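Local atomic coordinates of peroxiredoxin (Clostridioides difficile, PDB entry 6TSB), a protein that probably reduces peroxides through one domain and hydrolyses chitin through the other, the family 18 glycosyl hydrolase domain of this chain, in the spore coat. Residues A[117-122]-A[162-167]; A[175-180]-A[197-202]; A[44-49]-A[78-83]. All blocks are in the same frame, centred on the assembly; numbering follows the deposited sequence.

Interaction 1. Residues A[117-122]-A[162-167]; sequences NFARQV and LTAIRD
Two alanines set the spacing here: A119 presses its CB against the turn of backbone around A164, reaching A164 O at 3.4 Å, while A119 CB and A164 CB stand 4.1 Å apart. With no bulk beyond CB on either side, the segments 117-122 and 162-167 approach to 8.3 Å between axes and cross at -40°. On the inner side, I165 offers its two branches to different partners. Its CG1 branch lies anti to the carbonyl carbon (chi1 -56°) and brings CD1 up to the rim of F118, close to the ring plane, with F118 CE2 and I165 CD1 3.9 Å apart. Its CG2 branch meets V122 CG1 at 3.9 Å, the two side chains crossing at about a right angle. The side chains meet through hydrocarbon alone. The character changes on the outer side: A164 is partly exposed, and R120 turns away from the facing helix, its NH2 making a weak hydrogen bond to OD1 of N117, one turn back. Inward, V122 touches I134 and I165 touches I136, both on strand 133-137. Such side-by-side packing of consecutive helices over the strand that links them is typical of the outer layer of a TIM barrel.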
loop_
_atom_site.group_PDB
_atom_site.type_symbol
_atom_site.label_atom_id
_atom_site.label_comp_id
_atom_site.label_asym_id
_atom_site.label_seq_id
_atom_site.Cartn_x
_atom_site.Cartn_y
_atom_site.Cartn_z
ATOM N N ASN A 117 23.997 21.731 42.674
ATOM C CA ASN A 117 24.170 20.305 43.053
ATOM C C ASN A 117 23.819 19.404 41.863
ATOM O O ASN A 117 24.616 18.525 41.534
ATOM C CB ASN A 117 23.311 19.942 44.258
ATOM C CG ASN A 117 23.562 18.527 44.721
ATOM O OD1 ASN A 117 24.702 18.127 44.869
ATOM N ND2 ASN A 117 22.511 17.768 44.959
ATOM N N PHE A 118 22.658 19.613 41.244
ATOM C CA PHE A 118 22.258 18.852 40.035
ATOM C C PHE A 118 23.323 19.008 38.958
ATOM O O PHE A 118 23.783 18.010 38.447
ATOM C CB PHE A 118 20.901 19.303 39.506
ATOM C CG PHE A 118 20.308 18.346 38.505
ATOM C CD1 PHE A 118 19.516 17.293 38.917
ATOM C CD2 PHE A 118 20.553 18.499 37.150
ATOM C CE1 PHE A 118 18.985 16.409 37.995
ATOM C CE2 PHE A 118 20.015 17.613 36.227
ATOM C CZ PHE A 118 19.235 16.573 36.654
ATOM N N ALA A 119 23.692 20.244 38.621
ATOM C CA ALA A 119 24.670 20.486 37.555
ATOM C C ALA A 119 25.946 19.710 37.897
ATOM O O ALA A 119 26.379 18.987 37.028
ATOM C CB ALA A 119 24.936 21.954 37.363
ATOM N N ARG A 120 26.502 19.871 39.103
ATOM C CA ARG A 120 27.773 19.227 39.545
ATOM C C ARG A 120 27.687 17.717 39.260
ATOM O O ARG A 120 28.675 17.154 38.805
ATOM C CB ARG A 120 28.060 19.483 41.038
ATOM C CG ARG A 120 29.489 19.174 41.495
ATOM C CD ARG A 120 29.765 19.211 43.013
ATOM N NE ARG A 120 28.629 18.706 43.809
ATOM C CZ ARG A 120 28.306 17.417 44.010
ATOM N NH1 ARG A 120 29.052 16.438 43.525
ATOM N NH2 ARG A 120 27.230 17.101 44.707
ATOM N N GLN A 121 26.544 17.086 39.531
ATOM C CA GLN A 121 26.391 15.625 39.386
ATOM C C GLN A 121 26.308 15.262 37.900
ATOM O O GLN A 121 26.745 14.165 37.528
ATOM C CB GLN A 121 25.130 15.183 40.112
ATOM C CG GLN A 121 25.218 15.428 41.603
ATOM C CD GLN A 121 24.388 14.426 42.358
ATOM O OE1 GLN A 121 24.425 13.228 42.096
ATOM N NE2 GLN A 121 23.638 14.924 43.316
ATOM N N VAL A 122 25.719 16.139 37.086
ATOM C CA VAL A 122 25.666 15.933 35.611
ATOM C C VAL A 122 27.106 15.897 35.107
ATOM O O VAL A 122 27.462 14.979 34.355
ATOM C CB VAL A 122 24.815 17.013 34.920
ATOM C CG1 VAL A 122 24.999 17.008 33.413
ATOM C CG2 VAL A 122 23.344 16.840 35.291
ATOM N N LEU A 162 19.121 24.663 33.369
ATOM C CA LEU A 162 19.878 24.457 32.112
ATOM C C LEU A 162 21.101 25.369 32.117
ATOM O O LEU A 162 22.169 24.905 31.724
ATOM C CB LEU A 162 18.952 24.726 30.921
ATOM C CG LEU A 162 17.834 23.702 30.772
ATOM C CD1 LEU A 162 16.739 24.203 29.852
ATOM C CD2 LEU A 162 18.405 22.380 30.278
ATOM N N THR A 163 20.950 26.607 32.583
ATOM C CA THR A 163 22.062 27.583 32.687
ATOM C C THR A 163 23.137 26.995 33.604
ATOM O O THR A 163 24.320 27.065 33.246
ATOM C CB THR A 163 21.592 28.955 33.207
ATOM O OG1 THR A 163 20.799 29.543 32.183
ATOM C CG2 THR A 163 22.715 29.919 33.547
ATOM N N ALA A 164 22.732 26.467 34.758
ATOM C CA ALA A 164 23.648 25.863 35.756
ATOM C C ALA A 164 24.363 24.649 35.147
ATOM O O ALA A 164 25.586 24.573 35.304
ATOM C CB ALA A 164 22.899 25.517 37.017
ATOM N N ILE A 165 23.659 23.792 34.400
ATOM C CA ILE A 165 24.291 22.633 33.696
ATOM C C ILE A 165 25.297 23.142 32.654
ATOM O O ILE A 165 26.485 22.732 32.670
ATOM C CB ILE A 165 23.208 21.727 33.102
ATOM C CG1 ILE A 165 22.227 21.268 34.186
ATOM C CG2 ILE A 165 23.875 20.575 32.382
ATOM C CD1 ILE A 165 21.060 20.445 33.704
ATOM N N ARG A 166 24.883 24.058 31.794
ATOM C CA ARG A 166 25.791 24.565 30.727
ATOM C C ARG A 166 27.041 25.227 31.328
ATOM O O ARG A 166 28.155 25.111 30.702
ATOM C CB ARG A 166 25.055 25.534 29.797
ATOM C CG ARG A 166 25.949 26.178 28.739
ATOM C CD ARG A 166 26.594 25.164 27.813
ATOM N NE ARG A 166 25.619 24.639 26.853
ATOM C CZ ARG A 166 25.823 23.617 26.021
ATOM N NH1 ARG A 166 26.971 22.955 26.023
ATOM N NH2 ARG A 166 24.859 23.252 25.196
ATOM N N ASP A 167 26.878 25.967 32.433
ATOM C CA ASP A 167 27.996 26.695 33.104
ATOM C C ASP A 167 29.081 25.670 33.501
ATOM O O ASP A 167 30.262 25.947 33.282
ATOM C CB ASP A 167 27.506 27.563 34.280
ATOM C CG ASP A 167 26.766 28.861 33.918
ATOM O OD1 ASP A 167 26.679 29.191 32.695
ATOM O OD2 ASP A 167 26.265 29.550 34.866
#

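Interaction 2. Residues A[175-180]-A[197-202]; sequences LSVAGT and PIIDYF
D200 OD2 is gripped from two directions: it receives L175 N at 2.9 Å on its anti lone pair, the one away from the other carboxylate oxygen, and R166 closes a salt bridge on it from helix 154-169. The grip sits at the start of a parallel strand pair in the TIM barrel, 174-179 beside 201-204. D200 N returns a bond to L175 O at 2.8 Å, nearly straight at 166°, so the backbone of L175 is held by both the carboxylate and the backbone N of D200. V177 N reaches Y201 O only weakly. S176 and Y201 share one face of the sheet and meet at their CB atoms, the tyrosine ring leading away; S176 OG bonds D135, which falls in the DxxDxDxE signature of family 18 chitinases, and probably helps to position it. On the face of V177 and F202, V177 CG2 packs on I199 CG2 at 3.9 Å, crossing it at about a right angle. The F202 ring, with CG anti to the backbone N (chi1 -176°), has V177 O over one face near the rim. Glycine at 179 lets F202 CZ come within 3.5 Å of G179 CA, and T180 O meets that same CZ at the ring edge, 3.4 Å away.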
loop_
_atom_site.group_PDB
_atom_site.type_symbol
_atom_site.label_atom_id
_atom_site.label_comp_id
_atom_site.label_asym_id
_atom_site.label_seq_id
_atom_site.Cartn_x
_atom_site.Cartn_y
_atom_site.Cartn_z
ATOM N N LEU A 175 24.109 19.349 25.123
ATOM C CA LEU A 175 23.003 19.480 26.074
ATOM C C LEU A 175 21.740 19.548 25.233
ATOM O O LEU A 175 21.749 20.295 24.267
ATOM C CB LEU A 175 23.224 20.752 26.902
ATOM C CG LEU A 175 22.041 21.166 27.774
ATOM C CD1 LEU A 175 21.644 20.042 28.710
ATOM C CD2 LEU A 175 22.368 22.424 28.562
ATOM N N SER A 176 20.718 18.782 25.584
ATOM C CA SER A 176 19.451 18.730 24.845
ATOM C C SER A 176 18.321 18.575 25.853
ATOM O O SER A 176 18.570 18.203 26.988
ATOM C CB SER A 176 19.453 17.626 23.807
ATOM O OG SER A 176 19.537 16.323 24.408
ATOM N N VAL A 177 17.121 18.874 25.416
ATOM C CA VAL A 177 15.904 18.869 26.251
ATOM C C VAL A 177 14.888 18.145 25.398
ATOM O O VAL A 177 14.829 18.434 24.205
ATOM C CB VAL A 177 15.497 20.319 26.550
ATOM C CG1 VAL A 177 14.066 20.428 27.062
ATOM C CG2 VAL A 177 16.491 20.957 27.509
ATOM N N ALA A 178 14.191 17.195 25.987
ATOM C CA ALA A 178 13.056 16.492 25.374
ATOM C C ALA A 178 11.808 17.258 25.768
ATOM O O ALA A 178 11.620 17.436 26.989
ATOM C CB ALA A 178 12.981 15.063 25.871
ATOM N N GLY A 179 11.008 17.668 24.780
ATOM C CA GLY A 179 9.711 18.325 25.013
ATOM C C GLY A 179 8.777 18.239 23.820
ATOM O O GLY A 179 9.138 17.608 22.830
ATOM N N THR A 180 7.585 18.816 23.954
ATOM C CA THR A 180 6.552 18.867 22.901
ATOM C C THR A 180 6.518 20.288 22.356
ATOM O O THR A 180 7.263 21.155 22.877
ATOM C CB THR A 180 5.205 18.403 23.449
ATOM O OG1 THR A 180 4.743 19.441 24.307
ATOM C CG2 THR A 180 5.300 17.090 24.194
ATOM N N PRO A 197 19.292 29.457 23.234
ATOM C CA PRO A 197 20.732 29.670 23.119
ATOM C C PRO A 197 21.590 28.848 24.097
ATOM O O PRO A 197 22.815 28.781 23.878
ATOM C CB PRO A 197 20.928 31.170 23.399
ATOM C CG PRO A 197 19.731 31.555 24.249
ATOM C CD PRO A 197 18.607 30.637 23.791
ATOM N N ILE A 198 20.969 28.215 25.097
ATOM C CA ILE A 198 21.698 27.396 26.110
ATOM C C ILE A 198 21.947 25.995 25.541
ATOM O O ILE A 198 23.077 25.495 25.685
ATOM C CB ILE A 198 20.940 27.316 27.447
ATOM C CG1 ILE A 198 20.735 28.696 28.082
ATOM C CG2 ILE A 198 21.669 26.393 28.403
ATOM C CD1 ILE A 198 19.568 28.745 29.060
ATOM N N ILE A 199 20.909 25.381 24.978
ATOM C CA ILE A 199 20.918 23.959 24.529
ATOM C C ILE A 199 21.465 23.834 23.109
ATOM O O ILE A 199 21.507 24.820 22.377
ATOM C CB ILE A 199 19.508 23.371 24.640
ATOM C CG1 ILE A 199 18.560 23.866 23.548
ATOM C CG2 ILE A 199 18.949 23.634 26.019
ATOM C CD1 ILE A 199 17.137 23.379 23.730
ATOM N N ASP A 200 21.845 22.624 22.728
ATOM C CA ASP A 200 22.328 22.280 21.369
ATOM C C ASP A 200 21.138 21.807 20.539
ATOM O O ASP A 200 21.077 22.131 19.350
ATOM C CB ASP A 200 23.409 21.209 21.426
ATOM C CG ASP A 200 24.676 21.711 22.083
ATOM O OD1 ASP A 200 25.377 22.464 21.445
ATOM O OD2 ASP A 200 24.925 21.368 23.238
ATOM N N TYR A 201 20.193 21.110 21.151
ATOM C CA TYR A 201 19.031 20.548 20.438
ATOM C C TYR A 201 17.816 20.551 21.353
ATOM O O TYR A 201 17.971 20.391 22.566
ATOM C CB TYR A 201 19.324 19.120 19.970
ATOM C CG TYR A 201 20.398 19.021 18.918
ATOM C CD1 TYR A 201 20.145 19.406 17.610
ATOM C CD2 TYR A 201 21.654 18.519 19.205
ATOM C CE1 TYR A 201 21.132 19.347 16.633
ATOM C CE2 TYR A 201 22.640 18.408 18.233
ATOM C CZ TYR A 201 22.375 18.835 16.945
ATOM O OH TYR A 201 23.307 18.725 15.968
ATOM N N PHE A 202 16.643 20.711 20.758
ATOM C CA PHE A 202 15.331 20.469 21.390
ATOM C C PHE A 202 14.797 19.232 20.691
ATOM O O PHE A 202 14.701 19.275 19.443
ATOM C CB PHE A 202 14.400 21.669 21.217
ATOM C CG PHE A 202 13.083 21.503 21.926
ATOM C CD1 PHE A 202 12.055 20.773 21.357
ATOM C CD2 PHE A 202 12.893 22.027 23.185
ATOM C CE1 PHE A 202 10.843 20.601 22.009
ATOM C CE2 PHE A 202 11.677 21.853 23.841
ATOM C CZ PHE A 202 10.657 21.150 23.256
#

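Interaction 3. Residues A[44-49]-A[78-83]; sequences GNPTNV and LNQLLA
One face of the Q80 side-chain amide is covered by CG and CD of P46, the proline ring tilted against it, with P46 CG almost directly over the amide carbon, 3.7 Å from Q80 CD, and P46 CD nearer the oxygen, 3.8 Å from Q80 OE1. At the edge of the amide, Q80 NE2 donates to T47 OG1 at 2.7 Å; the hydroxyl oxygen is only 2° out of the amide plane, though the N-H meets it at a moderate 149°. The amide of N45 stands nearly perpendicular to that of Q80, and the T47 hydroxyl is bonded to both. Q80 gets there by stretching out: CG is anti to the backbone N (chi1 -170°) and the chain stays extended beyond it. The T47 hydroxyl donates to N45 OD1 in the carbonyl plane and on a lone pair. That same oxygen also accepts from T47 N at 3.0 Å, which makes an Asx turn, and a type I beta turn from P46 to V49 follows at once. The loop thus shaped leads from strand 37-43 towards strand 56-64 of the TIM barrel, and helix 75-83, which carries Q80, packs beside it. Deeper in, the chemistry is apolar: P46 CB touches L81 CD1 at 4.1 Å, and L81 rests in turn on V57 and F59 of strand 56-64. At the far side of the turn N48 hydrogen-bonds Q338 and N340 of the second subunit, while V49 packs on S334 of that subunit.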
loop_
_atom_site.group_PDB
_atom_site.type_symbol
_atom_site.label_atom_id
_atom_site.label_comp_id
_atom_site.label_asym_id
_atom_site.label_seq_id
_atom_site.Cartn_x
_atom_site.Cartn_y
_atom_site.Cartn_z
ATOM N N GLY A 44 16.969 0.004 27.297
ATOM C CA GLY A 44 17.154 -1.436 27.555
ATOM C C GLY A 44 18.400 -1.928 26.858
ATOM O O GLY A 44 19.326 -1.086 26.630
ATOM N N ASN A 45 18.436 -3.218 26.516
ATOM C CA ASN A 45 19.668 -3.887 26.016
ATOM C C ASN A 45 20.083 -3.326 24.658
ATOM O O ASN A 45 19.382 -3.514 23.670
ATOM C CB ASN A 45 19.451 -5.395 25.877
ATOM C CG ASN A 45 20.750 -6.108 25.589
ATOM O OD1 ASN A 45 21.447 -5.805 24.611
ATOM N ND2 ASN A 45 21.080 -7.024 26.482
ATOM N N PRO A 46 21.263 -2.698 24.504
ATOM C CA PRO A 46 21.588 -2.009 23.256
ATOM C C PRO A 46 22.245 -2.836 22.134
ATOM O O PRO A 46 22.826 -2.231 21.218
ATOM C CB PRO A 46 22.622 -0.991 23.766
ATOM C CG PRO A 46 23.408 -1.817 24.749
ATOM C CD PRO A 46 22.331 -2.579 25.499
ATOM N N THR A 47 22.214 -4.166 22.234
ATOM C CA THR A 47 23.041 -5.091 21.402
ATOM C C THR A 47 22.806 -4.818 19.908
ATOM O O THR A 47 23.813 -4.738 19.115
ATOM C CB THR A 47 22.721 -6.526 21.833
ATOM O OG1 THR A 47 23.414 -6.747 23.065
ATOM C CG2 THR A 47 23.108 -7.543 20.792
ATOM N N ASN A 48 21.537 -4.591 19.546
ATOM C CA ASN A 48 21.090 -4.471 18.128
ATOM C C ASN A 48 21.115 -3.018 17.611
ATOM O O ASN A 48 20.599 -2.756 16.529
ATOM C CB ASN A 48 19.732 -5.145 17.961
ATOM C CG ASN A 48 19.825 -6.651 18.122
ATOM O OD1 ASN A 48 20.758 -7.273 17.600
ATOM N ND2 ASN A 48 18.873 -7.236 18.840
ATOM N N VAL A 49 21.758 -2.107 18.316
ATOM C CA VAL A 49 22.079 -0.770 17.761
ATOM C C VAL A 49 23.149 -0.922 16.673
ATOM O O VAL A 49 24.150 -1.606 16.932
ATOM C CB VAL A 49 22.513 0.179 18.891
ATOM C CG1 VAL A 49 23.114 1.458 18.352
ATOM C CG2 VAL A 49 21.334 0.475 19.806
ATOM N N LEU A 78 24.871 0.894 29.421
ATOM C CA LEU A 78 25.490 2.181 29.052
ATOM C C LEU A 78 26.953 1.898 28.690
ATOM O O LEU A 78 27.453 2.496 27.721
ATOM C CB LEU A 78 25.370 3.173 30.215
ATOM C CG LEU A 78 26.176 4.465 30.035
ATOM C CD1 LEU A 78 25.751 5.205 28.776
ATOM C CD2 LEU A 78 26.038 5.388 31.235
ATOM N N ASN A 79 27.637 1.059 29.464
ATOM C CA ASN A 79 29.043 0.699 29.156
ATOM C C ASN A 79 29.064 -0.028 27.813
ATOM O O ASN A 79 29.950 0.282 26.996
ATOM C CB ASN A 79 29.680 -0.128 30.269
ATOM C CG ASN A 79 29.907 0.685 31.523
ATOM O OD1 ASN A 79 29.636 0.206 32.622
ATOM N ND2 ASN A 79 30.389 1.907 31.361
ATOM N N GLN A 80 28.123 -0.947 27.588
ATOM C CA GLN A 80 28.034 -1.699 26.311
ATOM C C GLN A 80 27.895 -0.691 25.170
ATOM O O GLN A 80 28.691 -0.728 24.226
ATOM C CB GLN A 80 26.860 -2.673 26.332
ATOM C CG GLN A 80 26.866 -3.634 25.151
ATOM C CD GLN A 80 25.721 -4.606 25.202
ATOM O OE1 GLN A 80 25.204 -4.900 26.274
ATOM N NE2 GLN A 80 25.318 -5.109 24.047
ATOM N N LEU A 81 26.978 0.253 25.329
ATOM C CA LEU A 81 26.660 1.280 24.302
ATOM C C LEU A 81 27.877 2.186 24.078
ATOM O O LEU A 81 28.136 2.532 22.916
ATOM C CB LEU A 81 25.406 2.027 24.762
ATOM C CG LEU A 81 24.912 3.134 23.843
ATOM C CD1 LEU A 81 24.371 2.562 22.535
ATOM C CD2 LEU A 81 23.841 3.935 24.564
ATOM N N LEU A 82 28.649 2.488 25.124
ATOM C CA LEU A 82 29.849 3.353 25.053
ATOM C C LEU A 82 30.916 2.656 24.224
ATOM O O LEU A 82 31.730 3.372 23.620
ATOM C CB LEU A 82 30.393 3.653 26.457
ATOM C CG LEU A 82 29.722 4.832 27.160
ATOM C CD1 LEU A 82 30.081 4.875 28.629
ATOM C CD2 LEU A 82 30.104 6.134 26.488
ATOM N N ALA A 83 30.932 1.325 24.247
ATOM C CA ALA A 83 31.957 0.514 23.559
ATOM C C ALA A 83 31.805 0.635 22.031
ATOM O O ALA A 83 32.810 0.437 21.341
ATOM C CB ALA A 83 31.861 -0.911 24.032
#

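All three contacts belong to one TIM barrel but sample different layers of it. Interaction 2 joins neighbouring strands of the barrel wall and interaction 1 joins helices outside it, both buried; interaction 3, only partly buried, sets a loop against a helix near the second subunit. Chemistry follows place: apolar packing between helices, backbone and carboxylate bonds where a strand meets the loop entering the next, with apolar side chains beside them, and a relay of side-chain amides and a hydroxyl at the loop. R166 reaches from interaction 1 to interaction 2, with a probable hydrogen bond to the I198 carbonyl besides its salt bridge; its helix is followed, after a short loop, by strand 174-179. Interaction 3 stands apart, its nearest atoms about 10 Å from interaction 1.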